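Local coordinates for uncharacterized protein MJ0690 (PDB 3K32), which is of unknown function but is predicted to be a subunit of a tRNA methyltransferase, and belongs to a family of the HUP clan, at residues B[67-81]-B[173-187]. Numbering follows the deposited sequence.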
loop_
_atom_site.group_PDB
_atom_site.type_symbol
_atom_site.label_atom_id
_atom_site.label_comp_id
_atom_site.label_asym_id
_atom_site.label_seq_id
_atom_site.Cartn_x
_atom_site.Cartn_y
_atom_site.Cartn_z
ATOM N N ARG B 67 -29.769 8.776 2.597
ATOM C CA ARG B 67 -29.392 10.132 2.207
ATOM C C ARG B 67 -28.947 11.010 3.386
ATOM O O ARG B 67 -28.347 12.062 3.197
ATOM C CB ARG B 67 -30.562 10.792 1.485
ATOM C CG ARG B 67 -30.385 12.274 1.227
ATOM C CD ARG B 67 -31.683 12.955 0.821
ATOM N NE ARG B 67 -31.433 14.362 0.539
ATOM C CZ ARG B 67 -31.596 14.945 -0.646
ATOM N NH1 ARG B 67 -32.045 14.250 -1.682
ATOM N NH2 ARG B 67 -31.315 16.235 -0.787
ATOM N N LYS B 68 -29.234 10.568 4.602
ATOM C CA LYS B 68 -28.897 11.336 5.792
ATOM C C LYS B 68 -27.388 11.373 6.007
ATOM O O LYS B 68 -26.863 12.283 6.668
ATOM C CB LYS B 68 -29.574 10.724 7.019
ATOM C CG LYS B 68 -29.114 9.297 7.311
ATOM C CD LYS B 68 -28.654 9.129 8.753
ATOM C CE LYS B 68 -29.340 7.944 9.422
ATOM N NZ LYS B 68 -30.827 8.107 9.468
ATOM N N ILE B 69 -26.695 10.372 5.465
ATOM C CA ILE B 69 -25.249 10.327 5.585
ATOM C C ILE B 69 -24.653 11.545 4.904
ATOM O O ILE B 69 -23.786 12.212 5.474
ATOM C CB ILE B 69 -24.656 9.039 4.983
ATOM C CG1 ILE B 69 -25.116 7.819 5.782
ATOM C CG2 ILE B 69 -23.140 9.112 4.999
ATOM C CD1 ILE B 69 -25.076 6.568 5.008
ATOM N N VAL B 70 -25.135 11.856 3.699
ATOM C CA VAL B 70 -24.641 13.034 2.980
ATOM C C VAL B 70 -25.234 14.333 3.502
ATOM O O VAL B 70 -24.574 15.374 3.472
ATOM C CB VAL B 70 -24.831 12.935 1.440
ATOM C CG1 VAL B 70 -23.734 12.071 0.839
ATOM C CG2 VAL B 70 -26.247 12.418 1.064
ATOM N N GLU B 71 -26.465 14.276 4.002
ATOM C CA GLU B 71 -27.071 15.454 4.617
ATOM C C GLU B 71 -26.147 15.975 5.710
ATOM O O GLU B 71 -25.909 17.182 5.830
ATOM C CB GLU B 71 -28.463 15.137 5.170
ATOM C CG GLU B 71 -29.518 14.923 4.092
ATOM C CD GLU B 71 -29.809 16.186 3.283
ATOM O OE1 GLU B 71 -29.409 17.288 3.725
ATOM O OE2 GLU B 71 -30.451 16.082 2.211
ATOM N N LYS B 72 -25.594 15.050 6.484
ATOM C CA LYS B 72 -24.694 15.410 7.571
ATOM C C LYS B 72 -23.322 15.870 7.042
ATOM O O LYS B 72 -22.705 16.792 7.599
ATOM C CB LYS B 72 -24.553 14.250 8.557
ATOM C CG LYS B 72 -23.531 14.509 9.618
ATOM C CD LYS B 72 -23.654 13.537 10.761
ATOM C CE LYS B 72 -22.833 14.019 11.953
ATOM N NZ LYS B 72 -23.174 15.420 12.353
ATOM N N ALA B 73 -22.852 15.243 5.964
ATOM C CA ALA B 73 -21.608 15.681 5.340
ATOM C C ALA B 73 -21.776 17.112 4.890
ATOM O O ALA B 73 -20.844 17.912 4.972
ATOM C CB ALA B 73 -21.239 14.802 4.165
ATOM N N ALA B 74 -22.971 17.426 4.395
ATOM C CA ALA B 74 -23.294 18.789 3.997
ATOM C C ALA B 74 -23.200 19.725 5.214
ATOM O O ALA B 74 -22.539 20.763 5.159
ATOM C CB ALA B 74 -24.669 18.852 3.363
ATOM N N ASP B 75 -23.817 19.334 6.325
ATOM C CA ASP B 75 -23.762 20.158 7.529
ATOM C C ASP B 75 -22.310 20.397 7.891
ATOM O O ASP B 75 -21.907 21.525 8.139
ATOM C CB ASP B 75 -24.514 19.517 8.703
ATOM C CG ASP B 75 -25.979 19.232 8.385
ATOM O OD1 ASP B 75 -26.557 19.912 7.511
ATOM O OD2 ASP B 75 -26.569 18.332 9.024
HETATM N N MSE B 76 -21.517 19.332 7.889
HETATM C CA MSE B 76 -20.107 19.427 8.260
HETATM C C MSE B 76 -19.267 20.307 7.327
HETATM O O MSE B 76 -18.400 21.061 7.779
HETATM C CB MSE B 76 -19.511 18.035 8.351
HETATM C CG MSE B 76 -20.209 17.166 9.364
HETATM SE SE MSE B 76 -19.495 15.344 9.359
HETATM C CE MSE B 76 -17.681 15.803 9.820
ATOM N N ILE B 77 -19.511 20.200 6.026
ATOM C CA ILE B 77 -18.880 21.100 5.069
ATOM C C ILE B 77 -19.222 22.544 5.425
ATOM O O ILE B 77 -18.345 23.390 5.507
ATOM C CB ILE B 77 -19.356 20.822 3.636
ATOM C CG1 ILE B 77 -18.839 19.471 3.158
ATOM C CG2 ILE B 77 -18.855 21.885 2.700
ATOM C CD1 ILE B 77 -17.349 19.403 3.106
ATOM N N ILE B 78 -20.501 22.820 5.654
ATOM C CA ILE B 78 -20.927 24.184 5.949
ATOM C C ILE B 78 -20.149 24.832 7.096
ATOM O O ILE B 78 -20.099 26.053 7.195
ATOM C CB ILE B 78 -22.429 24.288 6.298
ATOM C CG1 ILE B 78 -23.309 23.641 5.227
ATOM C CG2 ILE B 78 -22.815 25.751 6.468
ATOM C CD1 ILE B 78 -23.220 24.313 3.885
ATOM N N GLU B 79 -19.549 24.032 7.969
ATOM C CA GLU B 79 -18.910 24.613 9.144
ATOM C C GLU B 79 -17.407 24.413 9.169
ATOM O O GLU B 79 -16.683 25.201 9.781
ATOM C CB GLU B 79 -19.544 24.084 10.428
ATOM C CG GLU B 79 -19.151 22.675 10.777
ATOM C CD GLU B 79 -20.125 22.045 11.744
ATOM O OE1 GLU B 79 -19.696 21.203 12.561
ATOM O OE2 GLU B 79 -21.322 22.398 11.687
ATOM N N HIS B 80 -16.930 23.363 8.514
ATOM C CA HIS B 80 -15.496 23.197 8.375
ATOM C C HIS B 80 -15.003 23.955 7.151
ATOM O O HIS B 80 -13.850 24.381 7.090
ATOM C CB HIS B 80 -15.110 21.724 8.327
ATOM C CG HIS B 80 -15.010 21.089 9.679
ATOM N ND1 HIS B 80 -15.998 20.271 10.196
ATOM C CD2 HIS B 80 -14.048 21.164 10.630
ATOM C CE1 HIS B 80 -15.643 19.867 11.401
ATOM N NE2 HIS B 80 -14.463 20.396 11.691
ATOM N N LYS B 81 -15.903 24.132 6.190
ATOM C CA LYS B 81 -15.614 24.815 4.930
ATOM C C LYS B 81 -14.642 24.060 4.023
ATOM O O LYS B 81 -14.768 24.122 2.806
ATOM C CB LYS B 81 -15.160 26.250 5.168
ATOM C CG LYS B 81 -16.238 27.114 5.786
ATOM C CD LYS B 81 -17.426 27.314 4.863
ATOM C CE LYS B 81 -18.630 27.756 5.678
ATOM N NZ LYS B 81 -19.675 28.461 4.892
ATOM N N ILE B 173 -22.726 15.300 -2.483
ATOM C CA ILE B 173 -22.620 16.274 -1.413
ATOM C C ILE B 173 -22.791 17.667 -2.004
ATOM O O ILE B 173 -23.576 18.481 -1.515
ATOM C CB ILE B 173 -21.275 16.168 -0.703
ATOM C CG1 ILE B 173 -21.097 14.748 -0.149
ATOM C CG2 ILE B 173 -21.159 17.230 0.398
ATOM C CD1 ILE B 173 -19.877 14.566 0.715
ATOM N N ARG B 174 -22.049 17.914 -3.078
ATOM C CA ARG B 174 -22.105 19.167 -3.799
ATOM C C ARG B 174 -23.562 19.520 -4.085
ATOM O O ARG B 174 -23.994 20.657 -3.879
ATOM C CB ARG B 174 -21.319 19.032 -5.105
ATOM C CG ARG B 174 -20.504 20.254 -5.493
ATOM C CD ARG B 174 -19.405 19.881 -6.484
ATOM N NE ARG B 174 -19.548 20.586 -7.760
ATOM C CZ ARG B 174 -18.582 20.697 -8.672
ATOM N NH1 ARG B 174 -17.391 20.154 -8.452
ATOM N NH2 ARG B 174 -18.804 21.357 -9.803
ATOM N N HIS B 175 -24.320 18.531 -4.539
ATOM C CA HIS B 175 -25.694 18.771 -4.937
ATOM C C HIS B 175 -26.560 19.268 -3.788
ATOM O O HIS B 175 -27.324 20.225 -3.938
ATOM C CB HIS B 175 -26.303 17.513 -5.526
ATOM C CG HIS B 175 -27.498 17.781 -6.382
ATOM N ND1 HIS B 175 -28.790 17.673 -5.910
ATOM C CD2 HIS B 175 -27.598 18.171 -7.671
ATOM C CE1 HIS B 175 -29.635 17.975 -6.878
ATOM N NE2 HIS B 175 -28.938 18.280 -7.959
ATOM N N ILE B 176 -26.454 18.606 -2.642
ATOM C CA ILE B 176 -27.224 19.016 -1.476
ATOM C C ILE B 176 -26.890 20.465 -1.150
ATOM O O ILE B 176 -27.773 21.254 -0.826
ATOM C CB ILE B 176 -26.965 18.101 -0.252
ATOM C CG1 ILE B 176 -27.393 16.665 -0.564
ATOM C CG2 ILE B 176 -27.722 18.605 0.971
ATOM C CD1 ILE B 176 -27.178 15.700 0.571
ATOM N N LEU B 177 -25.616 20.820 -1.273
ATOM C CA LEU B 177 -25.171 22.172 -0.939
ATOM C C LEU B 177 -25.844 23.203 -1.834
ATOM O O LEU B 177 -26.297 24.246 -1.364
ATOM C CB LEU B 177 -23.652 22.284 -1.028
ATOM C CG LEU B 177 -22.915 21.447 0.016
ATOM C CD1 LEU B 177 -21.410 21.403 -0.251
ATOM C CD2 LEU B 177 -23.202 21.978 1.403
ATOM N N LYS B 178 -25.922 22.896 -3.122
ATOM C CA LYS B 178 -26.657 23.741 -4.042
ATOM C C LYS B 178 -28.104 23.909 -3.574
ATOM O O LYS B 178 -28.521 25.020 -3.253
ATOM C CB LYS B 178 -26.593 23.191 -5.468
ATOM C CG LYS B 178 -25.290 23.527 -6.184
ATOM C CD LYS B 178 -25.370 23.247 -7.685
ATOM C CE LYS B 178 -24.693 21.931 -8.060
ATOM N NZ LYS B 178 -23.206 22.049 -8.101
ATOM N N GLU B 179 -28.855 22.811 -3.514
ATOM C CA GLU B 179 -30.242 22.872 -3.077
ATOM C C GLU B 179 -30.360 23.795 -1.885
ATOM O O GLU B 179 -31.350 24.513 -1.730
ATOM C CB GLU B 179 -30.751 21.494 -2.655
ATOM C CG GLU B 179 -31.077 20.551 -3.784
ATOM C CD GLU B 179 -31.442 19.166 -3.281
ATOM O OE1 GLU B 179 -31.587 18.999 -2.051
ATOM O OE2 GLU B 179 -31.584 18.246 -4.112
ATOM N N ARG B 180 -29.335 23.764 -1.042
ATOM C CA ARG B 180 -29.415 24.394 0.263
ATOM C C ARG B 180 -29.310 25.902 0.182
ATOM O O ARG B 180 -29.646 26.611 1.133
ATOM C CB ARG B 180 -28.355 23.819 1.202
ATOM C CG ARG B 180 -28.813 22.552 1.920
ATOM C CD ARG B 180 -27.728 22.023 2.823
ATOM N NE ARG B 180 -28.159 20.871 3.603
ATOM C CZ ARG B 180 -27.540 20.455 4.702
ATOM N NH1 ARG B 180 -26.475 21.117 5.138
ATOM N NH2 ARG B 180 -27.981 19.391 5.369
ATOM N N GLY B 181 -28.865 26.389 -0.968
ATOM C CA GLY B 181 -28.660 27.808 -1.141
ATOM C C GLY B 181 -27.245 28.178 -0.763
ATOM O O GLY B 181 -26.954 29.322 -0.415
ATOM N N GLU B 182 -26.360 27.194 -0.817
ATOM C CA GLU B 182 -24.942 27.439 -0.608
ATOM C C GLU B 182 -24.261 27.688 -1.936
ATOM O O GLU B 182 -24.896 27.634 -2.984
ATOM C CB GLU B 182 -24.299 26.239 0.067
ATOM C CG GLU B 182 -24.630 26.146 1.522
ATOM C CD GLU B 182 -24.057 27.305 2.293
ATOM O OE1 GLU B 182 -23.151 27.972 1.741
ATOM O OE2 GLU B 182 -24.512 27.546 3.435
ATOM N N SER B 183 -22.966 27.958 -1.894
ATOM C CA SER B 183 -22.197 28.066 -3.124
ATOM C C SER B 183 -21.085 27.033 -3.119
ATOM O O SER B 183 -20.161 27.101 -2.313
ATOM C CB SER B 183 -21.660 29.480 -3.302
ATOM O OG SER B 183 -22.747 30.390 -3.372
ATOM N N PRO B 184 -21.187 26.055 -4.021
ATOM C CA PRO B 184 -20.357 24.849 -4.017
ATOM C C PRO B 184 -18.982 25.173 -4.549
ATOM O O PRO B 184 -17.995 24.573 -4.135
ATOM C CB PRO B 184 -21.076 23.922 -5.010
ATOM C CG PRO B 184 -22.316 24.662 -5.459
ATOM C CD PRO B 184 -22.059 26.108 -5.201
ATOM N N GLU B 185 -18.931 26.120 -5.475
ATOM C CA GLU B 185 -17.673 26.539 -6.055
ATOM C C GLU B 185 -16.745 27.023 -4.950
ATOM O O GLU B 185 -15.531 27.014 -5.108
ATOM C CB GLU B 185 -17.913 27.651 -7.069
ATOM C CG GLU B 185 -16.715 27.961 -7.957
ATOM C CD GLU B 185 -16.747 27.197 -9.266
ATOM O OE1 GLU B 185 -16.646 27.839 -10.337
ATOM O OE2 GLU B 185 -16.882 25.956 -9.219
ATOM N N LYS B 186 -17.323 27.439 -3.827
ATOM C CA LYS B 186 -16.541 27.911 -2.682
ATOM C C LYS B 186 -15.753 26.793 -1.993
ATOM O O LYS B 186 -14.598 26.986 -1.612
ATOM C CB LYS B 186 -17.434 28.617 -1.654
ATOM C CG LYS B 186 -17.966 29.964 -2.104
ATOM C CD LYS B 186 -18.531 30.740 -0.926
ATOM C CE LYS B 186 -19.483 31.825 -1.392
ATOM N NZ LYS B 186 -18.898 32.638 -2.498
ATOM N N TYR B 187 -16.373 25.629 -1.828
ATOM C CA TYR B 187 -15.682 24.507 -1.201
ATOM C C TYR B 187 -15.163 23.486 -2.219
ATOM O O TYR B 187 -14.080 22.933 -2.048
ATOM C CB TYR B 187 -16.574 23.821 -0.162
ATOM C CG TYR B 187 -17.702 24.677 0.359
ATOM C CD1 TYR B 187 -19.014 24.414 -0.005
ATOM C CD2 TYR B 187 -17.462 25.750 1.205
ATOM C CE1 TYR B 187 -20.056 25.190 0.460
ATOM C CE2 TYR B 187 -18.503 26.535 1.672
ATOM C CZ TYR B 187 -19.795 26.246 1.297
ATOM O OH TYR B 187 -20.844 27.008 1.752
HETATM O O HOH W 1 -30.620 19.751 1.770
#
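R180 stretches from helix 173-180 across helix 68-80 and ends on two carboxylates one turn apart. Its guanidinium meets D75 end-on in a salt bridge, NH1 and NH2 both donating to the single oxygen OD1, with R180 NH2 to D75 OD1 2.6 Å. The two planes lie 20° apart; NH1 comes from the anti side of OD1 and NH2 from the syn side, both out of the D75 carboxylate plane, NH2 more so. R180 NH2 also forms a salt bridge with E71 OE1 (3.0 Å), which lies tilted from the guanidinium plane and is met nearly along its C-O axis. NE donates to a water, which in turn gives a weak bond to E71 OE1. A74 CB lies over one guanidinium face, toward its rim, 3.4 Å from R180 NH1. E71 bends at chi2 (-66°), which lets OE1 face R180 while OE2 accepts a nearly straight bond from R67 NE (2.6 Å) through its anti lone pair. The network ends at E179, whose OE1 receives a weak bond from R67 NH2. A leucine in place of R180 would probably leave D75 OD1 without the two N-H groups that grip it and E71 OE1 without its salt bridge. Alongside the charges, I176 CD1 touches V70 CG2 at 3.4 Å. I77 CG2 makes a CH-pi contact over the Y187 ring face, 4.0 Å from its centroid. A73 and I77 also reach helix 84-98. After a Schellman turn at G181, the chain brings Y187 to K81. Two helices thus cross at -68°, with I173 (among V70, A73, A74, I77) and R180 (among E71, A74, D75, I78) as knobs in holes of helix 68-80; they join the helix after edge strand 59-64 of a parallel sheet, consistent with the HUP clan, to helices 169-180 and 184-187, along a salt-bridge network.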